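PDB 4WV3: anthranilate-CoA ligase from Stigmatella aurantiaca, which belongs to the ANL superfamily of AMP-binding enzymes, built from a large N-terminal part and a smaller C-terminal domain. Local coordinates for residues Y99-I102 with L103-R107; L301-A304 with W305-T309; T477-C480 with T481-A485. One frame throughout, in Å; residues are numbered along the deposited sequence.

Interaction 1. Residues Y99-I102 with L103-R107; sequences YEYI and LRDCR
The carbonyls of Tyr-99 through Ile-102 accept i to i+4 bonds from the amides of Leu-103 through Cys-106 along the last turns of helix 96-105, the Leu-103 N to Tyr-99 O bond measuring 3.1 Å and being nearly straight at 170°. The helix stops in a Schellman motif: Arg-107, the C-prime residue, has positive phi, Ala-108 N returns to Leu-103 O, and Arg-107 N makes a weak bond to Arg-104 O.

Two pairs of side chains run alongside each other one turn apart. In the first, Glu-100 OE2 forms a salt bridge of 2.7 Å with Arg-104 NH2. The oxygen sits at the edge of the guanidinium, in its plane, but the carboxylate is turned 79° from that plane; one oxygen meets one nitrogen, and the hydrogen bond within the salt bridge is weak because it is bent at the hydrogen. An extended Glu-100 and a bend at chi3 of Arg-104 bring the two ends together.

In the second, Tyr-101 and Asp-105 lie with ring and carboxylate almost coplanar, 10° apart, without a direct bond between them. A water donates to Asp-105 OD2 at 2.6 Å and is only weakly linked to Tyr-101 OH. Asp-105 is also hydrogen-bonded by OD1 to His-379 ND1 and by OD2 to Tyr-174 OH.

The chemistry therefore differs between the pairs: Glu-100 and Arg-104 probably offset each other's charge within the helix, whereas both oxygens of Asp-105 also tie the helix end to Tyr-174 of strand 169-175 and to His-379.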
loop_
_atom_site.group_PDB
_atom_site.type_symbol
_atom_site.label_atom_id
_atom_site.label_comp_id
_atom_site.label_asym_id
_atom_site.label_seq_id
_atom_site.Cartn_x
_atom_site.Cartn_y
_atom_site.Cartn_z
ATOM N N TYR A 99 3.413 -9.202 -16.366
ATOM C CA TYR A 99 4.457 -8.242 -16.707
ATOM C C TYR A 99 4.342 -7.818 -18.164
ATOM O O TYR A 99 4.649 -6.679 -18.514
ATOM C CB TYR A 99 5.842 -8.837 -16.447
ATOM C CG TYR A 99 6.200 -8.941 -14.983
ATOM C CD1 TYR A 99 5.845 -7.941 -14.089
ATOM C CD2 TYR A 99 6.892 -10.042 -14.497
ATOM C CE1 TYR A 99 6.171 -8.032 -12.750
ATOM C CE2 TYR A 99 7.222 -10.143 -13.158
ATOM C CZ TYR A 99 6.859 -9.136 -12.290
ATOM O OH TYR A 99 7.184 -9.233 -10.957
ATOM N N GLU A 100 3.898 -8.744 -19.010
ATOM C CA GLU A 100 3.753 -8.475 -20.436
ATOM C C GLU A 100 2.650 -7.455 -20.692
ATOM O O GLU A 100 2.791 -6.577 -21.544
ATOM C CB GLU A 100 3.464 -9.766 -21.201
ATOM C CG GLU A 100 3.343 -9.574 -22.704
ATOM C CD GLU A 100 2.818 -10.806 -23.411
ATOM O OE1 GLU A 100 3.441 -11.882 -23.281
ATOM O OE2 GLU A 100 1.778 -10.699 -24.093
ATOM N N TYR A 101 1.553 -7.575 -19.951
ATOM C CA TYR A 101 0.448 -6.630 -20.069
ATOM C C TYR A 101 0.881 -5.225 -19.674
ATOM O O TYR A 101 0.630 -4.264 -20.399
ATOM C CB TYR A 101 -0.739 -7.068 -19.209
ATOM C CG TYR A 101 -1.847 -6.038 -19.145
ATOM C CD1 TYR A 101 -2.761 -5.909 -20.184
ATOM C CD2 TYR A 101 -1.980 -5.196 -18.048
ATOM C CE1 TYR A 101 -3.774 -4.969 -20.133
ATOM C CE2 TYR A 101 -2.989 -4.252 -17.989
ATOM C CZ TYR A 101 -3.884 -4.143 -19.034
ATOM O OH TYR A 101 -4.892 -3.207 -18.979
ATOM N N ILE A 102 1.531 -5.117 -18.520
ATOM C CA ILE A 102 1.962 -3.827 -17.990
ATOM C C ILE A 102 2.912 -3.092 -18.932
ATOM O O ILE A 102 2.680 -1.935 -19.281
ATOM C CB ILE A 102 2.630 -3.983 -16.606
ATOM C CG1 ILE A 102 1.602 -4.445 -15.572
ATOM C CG2 ILE A 102 3.270 -2.675 -16.167
ATOM C CD1 ILE A 102 2.186 -4.701 -14.202
ATOM N N LEU A 103 3.974 -3.773 -19.352
ATOM C CA LEU A 103 4.994 -3.160 -20.196
ATOM C C LEU A 103 4.460 -2.743 -21.566
ATOM O O LEU A 103 4.923 -1.761 -22.147
ATOM C CB LEU A 103 6.196 -4.093 -20.352
ATOM C CG LEU A 103 6.948 -4.390 -19.054
ATOM C CD1 LEU A 103 8.160 -5.269 -19.315
ATOM C CD2 LEU A 103 7.356 -3.094 -18.368
ATOM N N ARG A 104 3.487 -3.490 -22.075
ATOM C CA ARG A 104 2.878 -3.170 -23.360
ATOM C C ARG A 104 1.893 -2.017 -23.211
ATOM O O ARG A 104 1.764 -1.175 -24.099
ATOM C CB ARG A 104 2.158 -4.390 -23.933
ATOM C CG ARG A 104 1.622 -4.188 -25.342
ATOM C CD ARG A 104 0.574 -5.230 -25.694
ATOM N NE ARG A 104 0.997 -6.580 -25.331
ATOM C CZ ARG A 104 1.753 -7.359 -26.098
ATOM N NH1 ARG A 104 2.177 -6.922 -27.275
ATOM N NH2 ARG A 104 2.089 -8.572 -25.686
ATOM N N ASP A 105 1.201 -1.986 -22.076
ATOM C CA ASP A 105 0.164 -0.990 -21.830
ATOM C C ASP A 105 0.741 0.409 -21.627
ATOM O O ASP A 105 0.085 1.406 -21.925
ATOM C CB ASP A 105 -0.691 -1.399 -20.627
ATOM C CG ASP A 105 -1.890 -0.494 -20.426
ATOM O OD1 ASP A 105 -2.813 -0.529 -21.267
ATOM O OD2 ASP A 105 -1.915 0.240 -19.417
ATOM N N CYS A 106 1.971 0.482 -21.126
ATOM C CA CYS A 106 2.614 1.773 -20.900
ATOM C C CYS A 106 3.669 2.087 -21.961
ATOM O O CYS A 106 4.329 3.126 -21.898
ATOM C CB CYS A 106 3.220 1.846 -19.494
ATOM S SG CYS A 106 4.616 0.735 -19.196
ATOM N N ARG A 107 3.812 1.187 -22.932
ATOM C CA ARG A 107 4.748 1.354 -24.045
ATOM C C ARG A 107 6.177 1.641 -23.588
ATOM O O ARG A 107 6.869 2.470 -24.178
ATOM C CB ARG A 107 4.280 2.464 -24.994
ATOM C CG ARG A 107 2.862 2.298 -25.509
ATOM C CD ARG A 107 2.542 3.322 -26.592
ATOM N NE ARG A 107 2.937 2.863 -27.922
ATOM C CZ ARG A 107 4.097 3.150 -28.503
ATOM N NH1 ARG A 107 4.991 3.902 -27.876
ATOM N NH2 ARG A 107 4.362 2.685 -29.717
HETATM O O HOH W 1 -3.832 -0.193 -17.736
#

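Interaction 2. Residues L301-A304 with W305-T309; sequences LWYA and WKEAT
Trp-302 lays one face of its indole against the aliphatic start of Lys-306, whose CB stands 4.0 Å above the ring plane and offset toward the rim. The pair sits on helix 299-309, the connecting helix of a beta-alpha-beta unit between strands 289-292 and 313-318. CG of Lys-306 lies against the six-membered ring, 4.0 Å from CZ3 of Trp-302. This overlap depends on both side chains leaving the helix with CG anti to the backbone N (chi1 -171° for Trp-302, 179° for Lys-306), which sends them the same way side by side. Their polar ends are held by the chain that follows: Trp-302 NE1 bonds to Ile-313 O, and Lys-306 NZ to Gly-310 O and, in a salt bridge, to Asp-312.

One residue along, Glu-307 bends at chi2 and runs obliquely to Tyr-303. Its carboxylate is inclined 27° to the phenol ring, with OE2 3.9 Å from Tyr-303 CB.

Backbone bonds join the two segments at Trp-305 N to Leu-301 O, Lys-306 N to Trp-302 O and Glu-307 N to Tyr-303 O. Leu-301 and Trp-305 face helix 267-274, where Trp-305 meets Tyr-270 edge-to-face. Above one face of the Trp-305 indole lies Thr-309 OG1, which also donates to Trp-305 O at 3.1 Å, in the carbonyl plane and on a lone pair; this oxygen thus serves both OG1 and the amide N of Thr-309.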
loop_
_atom_site.group_PDB
_atom_site.type_symbol
_atom_site.label_atom_id
_atom_site.label_comp_id
_atom_site.label_asym_id
_atom_site.label_seq_id
_atom_site.Cartn_x
_atom_site.Cartn_y
_atom_site.Cartn_z
ATOM N N LEU A 301 -5.813 -6.372 17.604
ATOM C CA LEU A 301 -4.422 -6.266 17.180
ATOM C C LEU A 301 -3.782 -4.974 17.675
ATOM O O LEU A 301 -2.590 -4.945 17.990
ATOM C CB LEU A 301 -4.305 -6.363 15.658
ATOM C CG LEU A 301 -4.122 -7.773 15.095
ATOM C CD1 LEU A 301 -3.948 -7.728 13.585
ATOM C CD2 LEU A 301 -2.933 -8.457 15.754
ATOM N N TRP A 302 -4.573 -3.907 17.741
ATOM C CA TRP A 302 -4.073 -2.625 18.220
ATOM C C TRP A 302 -3.666 -2.728 19.684
ATOM O O TRP A 302 -2.630 -2.201 20.085
ATOM C CB TRP A 302 -5.118 -1.521 18.040
ATOM C CG TRP A 302 -4.578 -0.147 18.323
ATOM C CD1 TRP A 302 -4.078 0.741 17.415
ATOM C CD2 TRP A 302 -4.476 0.490 19.604
ATOM N NE1 TRP A 302 -3.674 1.891 18.049
ATOM C CE2 TRP A 302 -3.906 1.763 19.393
ATOM C CE3 TRP A 302 -4.810 0.110 20.908
ATOM C CZ2 TRP A 302 -3.664 2.655 20.436
ATOM C CZ3 TRP A 302 -4.568 0.998 21.943
ATOM C CH2 TRP A 302 -4.001 2.255 21.701
ATOM N N TYR A 303 -4.486 -3.409 20.478
ATOM C CA TYR A 303 -4.194 -3.586 21.895
ATOM C C TYR A 303 -3.041 -4.560 22.117
ATOM O O TYR A 303 -2.186 -4.334 22.972
ATOM C CB TYR A 303 -5.436 -4.050 22.661
ATOM C CG TYR A 303 -6.493 -2.979 22.823
ATOM C CD1 TYR A 303 -6.231 -1.825 23.547
ATOM C CD2 TYR A 303 -7.753 -3.130 22.263
ATOM C CE1 TYR A 303 -7.193 -0.843 23.699
ATOM C CE2 TYR A 303 -8.722 -2.155 22.409
ATOM C CZ TYR A 303 -8.436 -1.014 23.128
ATOM O OH TYR A 303 -9.400 -0.043 23.276
ATOM N N ALA A 304 -3.019 -5.640 21.342
ATOM C CA ALA A 304 -1.976 -6.653 21.467
ATOM C C ALA A 304 -0.598 -6.073 21.166
ATOM O O ALA A 304 0.396 -6.466 21.772
ATOM C CB ALA A 304 -2.269 -7.837 20.557
ATOM N N TRP A 305 -0.549 -5.134 20.228
ATOM C CA TRP A 305 0.699 -4.470 19.879
ATOM C C TRP A 305 1.036 -3.408 20.920
ATOM O O TRP A 305 2.200 -3.212 21.269
ATOM C CB TRP A 305 0.593 -3.838 18.490
ATOM C CG TRP A 305 1.898 -3.338 17.952
ATOM C CD1 TRP A 305 2.396 -2.072 18.053
ATOM C CD2 TRP A 305 2.874 -4.096 17.226
ATOM N NE1 TRP A 305 3.621 -1.994 17.434
ATOM C CE2 TRP A 305 3.937 -3.223 16.919
ATOM C CE3 TRP A 305 2.951 -5.428 16.807
ATOM C CZ2 TRP A 305 5.064 -3.640 16.213
ATOM C CZ3 TRP A 305 4.070 -5.838 16.105
ATOM C CH2 TRP A 305 5.111 -4.949 15.816
ATOM N N LYS A 306 0.006 -2.732 21.419
ATOM C CA LYS A 306 0.175 -1.679 22.415
ATOM C C LYS A 306 0.651 -2.245 23.750
ATOM O O LYS A 306 1.405 -1.598 24.474
ATOM C CB LYS A 306 -1.137 -0.917 22.610
ATOM C CG LYS A 306 -1.074 0.195 23.644
ATOM C CD LYS A 306 -0.074 1.264 23.242
ATOM C CE LYS A 306 -0.049 2.403 24.246
ATOM N NZ LYS A 306 0.919 3.464 23.852
ATOM N N GLU A 307 0.214 -3.444 24.033
ATOM C CA GLU A 307 0.486 -4.116 25.252
ATOM C C GLU A 307 1.843 -4.813 25.231
ATOM O O GLU A 307 2.404 -5.057 26.241
ATOM C CB GLU A 307 -0.707 -5.019 25.624
ATOM C CG GLU A 307 -1.691 -4.331 26.560
ATOM C CD GLU A 307 -3.190 -4.564 26.311
ATOM O OE1 GLU A 307 -3.651 -5.679 26.221
ATOM O OE2 GLU A 307 -3.926 -3.599 26.274
ATOM N N ALA A 308 2.374 -5.064 24.055
ATOM C CA ALA A 308 3.639 -5.766 23.868
ATOM C C ALA A 308 4.777 -4.807 23.545
ATOM O O ALA A 308 5.947 -5.126 23.755
ATOM C CB ALA A 308 3.508 -6.815 22.775
ATOM N N THR A 309 4.433 -3.629 23.035
ATOM C CA THR A 309 5.443 -2.678 22.594
ATOM C C THR A 309 5.325 -1.348 23.332
ATOM O O THR A 309 6.328 -0.681 23.592
ATOM C CB THR A 309 5.341 -2.429 21.074
ATOM O OG1 THR A 309 5.091 -3.669 20.399
ATOM C CG2 THR A 309 6.628 -1.820 20.543
#

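Interaction 3. Residues T477-C480 with T481-A485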
loop_
_atom_site.group_PDB
_atom_site.type_symbol
_atom_site.label_atom_id
_atom_site.label_comp_id
_atom_site.label_asym_id
_atom_site.label_seq_id
_atom_site.Cartn_x
_atom_site.Cartn_y
_atom_site.Cartn_z
ATOM N N THR A 477 -17.356 -20.576 18.457
ATOM C CA THR A 477 -18.799 -20.514 18.253
ATOM C C THR A 477 -19.482 -19.712 19.356
ATOM O O THR A 477 -20.296 -18.831 19.081
ATOM C CB THR A 477 -19.418 -21.924 18.195
ATOM O OG1 THR A 477 -18.825 -22.665 17.122
ATOM C CG2 THR A 477 -20.921 -21.842 17.978
ATOM N N ASP A 478 -19.144 -20.019 20.605
ATOM C CA ASP A 478 -19.737 -19.332 21.748
ATOM C C ASP A 478 -19.296 -17.873 21.820
ATOM O O ASP A 478 -20.012 -17.024 22.352
ATOM C CB ASP A 478 -19.396 -20.054 23.053
ATOM C CG ASP A 478 -19.955 -21.464 23.102
ATOM O OD1 ASP A 478 -20.886 -21.763 22.322
ATOM O OD2 ASP A 478 -19.465 -22.271 23.920
ATOM N N HIS A 479 -18.114 -17.588 21.284
ATOM C CA HIS A 479 -17.596 -16.228 21.254
ATOM C C HIS A 479 -18.378 -15.370 20.264
ATOM O O HIS A 479 -18.597 -14.181 20.495
ATOM C CB HIS A 479 -16.110 -16.233 20.890
ATOM C CG HIS A 479 -15.517 -14.868 20.745
ATOM N ND1 HIS A 479 -15.472 -13.960 21.781
ATOM C CD2 HIS A 479 -14.942 -14.254 19.683
ATOM C CE1 HIS A 479 -14.895 -12.847 21.364
ATOM N NE2 HIS A 479 -14.564 -12.999 20.094
ATOM N N CYS A 480 -18.802 -15.983 19.163
ATOM C CA CYS A 480 -19.563 -15.277 18.138
ATOM C C CYS A 480 -21.015 -15.071 18.558
ATOM O O CYS A 480 -21.679 -14.143 18.097
ATOM C CB CYS A 480 -19.502 -16.031 16.809
ATOM S SG CYS A 480 -17.871 -16.034 16.035
ATOM N N THR A 481 -21.500 -15.943 19.435
ATOM C CA THR A 481 -22.861 -15.837 19.945
ATOM C C THR A 481 -22.969 -14.674 20.929
ATOM O O THR A 481 -23.992 -13.992 20.994
ATOM C CB THR A 481 -23.299 -17.143 20.639
ATOM O OG1 THR A 481 -23.131 -18.244 19.736
ATOM C CG2 THR A 481 -24.756 -17.066 21.071
ATOM N N GLU A 482 -21.898 -14.443 21.680
ATOM C CA GLU A 482 -21.888 -13.400 22.698
ATOM C C GLU A 482 -21.620 -12.009 22.130
ATOM O O GLU A 482 -22.063 -11.008 22.693
ATOM C CB GLU A 482 -20.854 -13.721 23.781
ATOM C CG GLU A 482 -21.204 -14.923 24.641
ATOM C CD GLU A 482 -20.109 -15.268 25.633
ATOM O OE1 GLU A 482 -18.921 -15.052 25.308
ATOM O OE2 GLU A 482 -20.436 -15.750 26.737
ATOM N N LYS A 483 -20.901 -11.946 21.013
ATOM C CA LYS A 483 -20.434 -10.663 20.489
ATOM C C LYS A 483 -21.190 -10.153 19.261
ATOM O O LYS A 483 -21.233 -8.946 19.018
ATOM C CB LYS A 483 -18.932 -10.718 20.192
ATOM C CG LYS A 483 -18.046 -10.236 21.333
ATOM C CD LYS A 483 -18.157 -11.131 22.555
ATOM C CE LYS A 483 -17.315 -10.600 23.703
ATOM N NZ LYS A 483 -15.875 -10.494 23.337
ATOM N N MET A 484 -21.778 -11.059 18.488
ATOM C CA MET A 484 -22.452 -10.664 17.255
ATOM C C MET A 484 -23.908 -11.107 17.216
ATOM O O MET A 484 -24.301 -12.050 17.903
ATOM C CB MET A 484 -21.720 -11.227 16.038
ATOM C CG MET A 484 -20.256 -10.849 15.957
ATOM S SD MET A 484 -19.500 -11.501 14.460
ATOM C CE MET A 484 -19.989 -13.219 14.566
ATOM N N ALA A 485 -24.704 -10.416 16.405
ATOM C CA ALA A 485 -26.093 -10.798 16.194
ATOM C C ALA A 485 -26.138 -12.122 15.444
ATOM O O ALA A 485 -25.172 -12.494 14.776
ATOM C CB ALA A 485 -26.847 -9.716 15.436
#
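Thr-477 to Cys-480 accept i to i+4 bonds from the amides of Thr-481 to Met-484, the last turns of helix 470-483, which links strands 454-462 and 492-496 as a beta-alpha-beta unit in the C-terminal domain. The Lys-483 N to His-479 O bond is weak, whereas Met-484 N still reaches Cys-480 O at 3.1 Å although Met-484 itself has left helical geometry.

Thr-477 O is gripped twice by one residue: Thr-481 N at 3.1 Å and Thr-481 OG1 at 3.0 Å arrive from opposite faces of the carbonyl plane. The hydroxyl can fold back because it lies beside its own backbone N (chi1 -55°).

His-479 and Lys-483 cross one turn apart, with Lys-483 NZ at the edge of the imidazole and near its plane, in contact with carbon CE1 rather than bonded to the ring. Both ends turn to the neighbouring helix 426-433 and the residues after it: His-479 NE2 bonds to Thr-432 O, and Lys-483 NZ makes a weak bond to Gln-435.

Cys-480 and Met-484 form the buried, apolar side against Leu-433, Val-429 and Pro-490. The bend at chi3 of Met-484 swings its methyl back, placing CE 3.6 Å from Cys-480 CB and 3.8 Å from Cys-480 SG.

The three contacts follow one another along the chain, each within a single helix, and none touches another. Interactions 1 and 2 both belong to the large N-terminal part but to different beta-sheets: helix 96-105 connects strands 86-89 and 110-114 of a parallel one, and helix 299-309 connects neighbouring strands of the nine-stranded mixed one. Their centres are 42 Å apart, on opposite sides of the chain's centre, yet the side chains of Ile-102 and Trp-302 lie about 13 and 11 Å from the bound 5'-O-[(S)-[(2-aminobenzoyl)oxy](hydroxy)phosphoryl]adenosine. Interaction 3 lies in the C-terminal domain, its centre 23 Å from that of interaction 2 and 48 Å from that of interaction 1. Each contact orders its own helix locally, and none links the two parts.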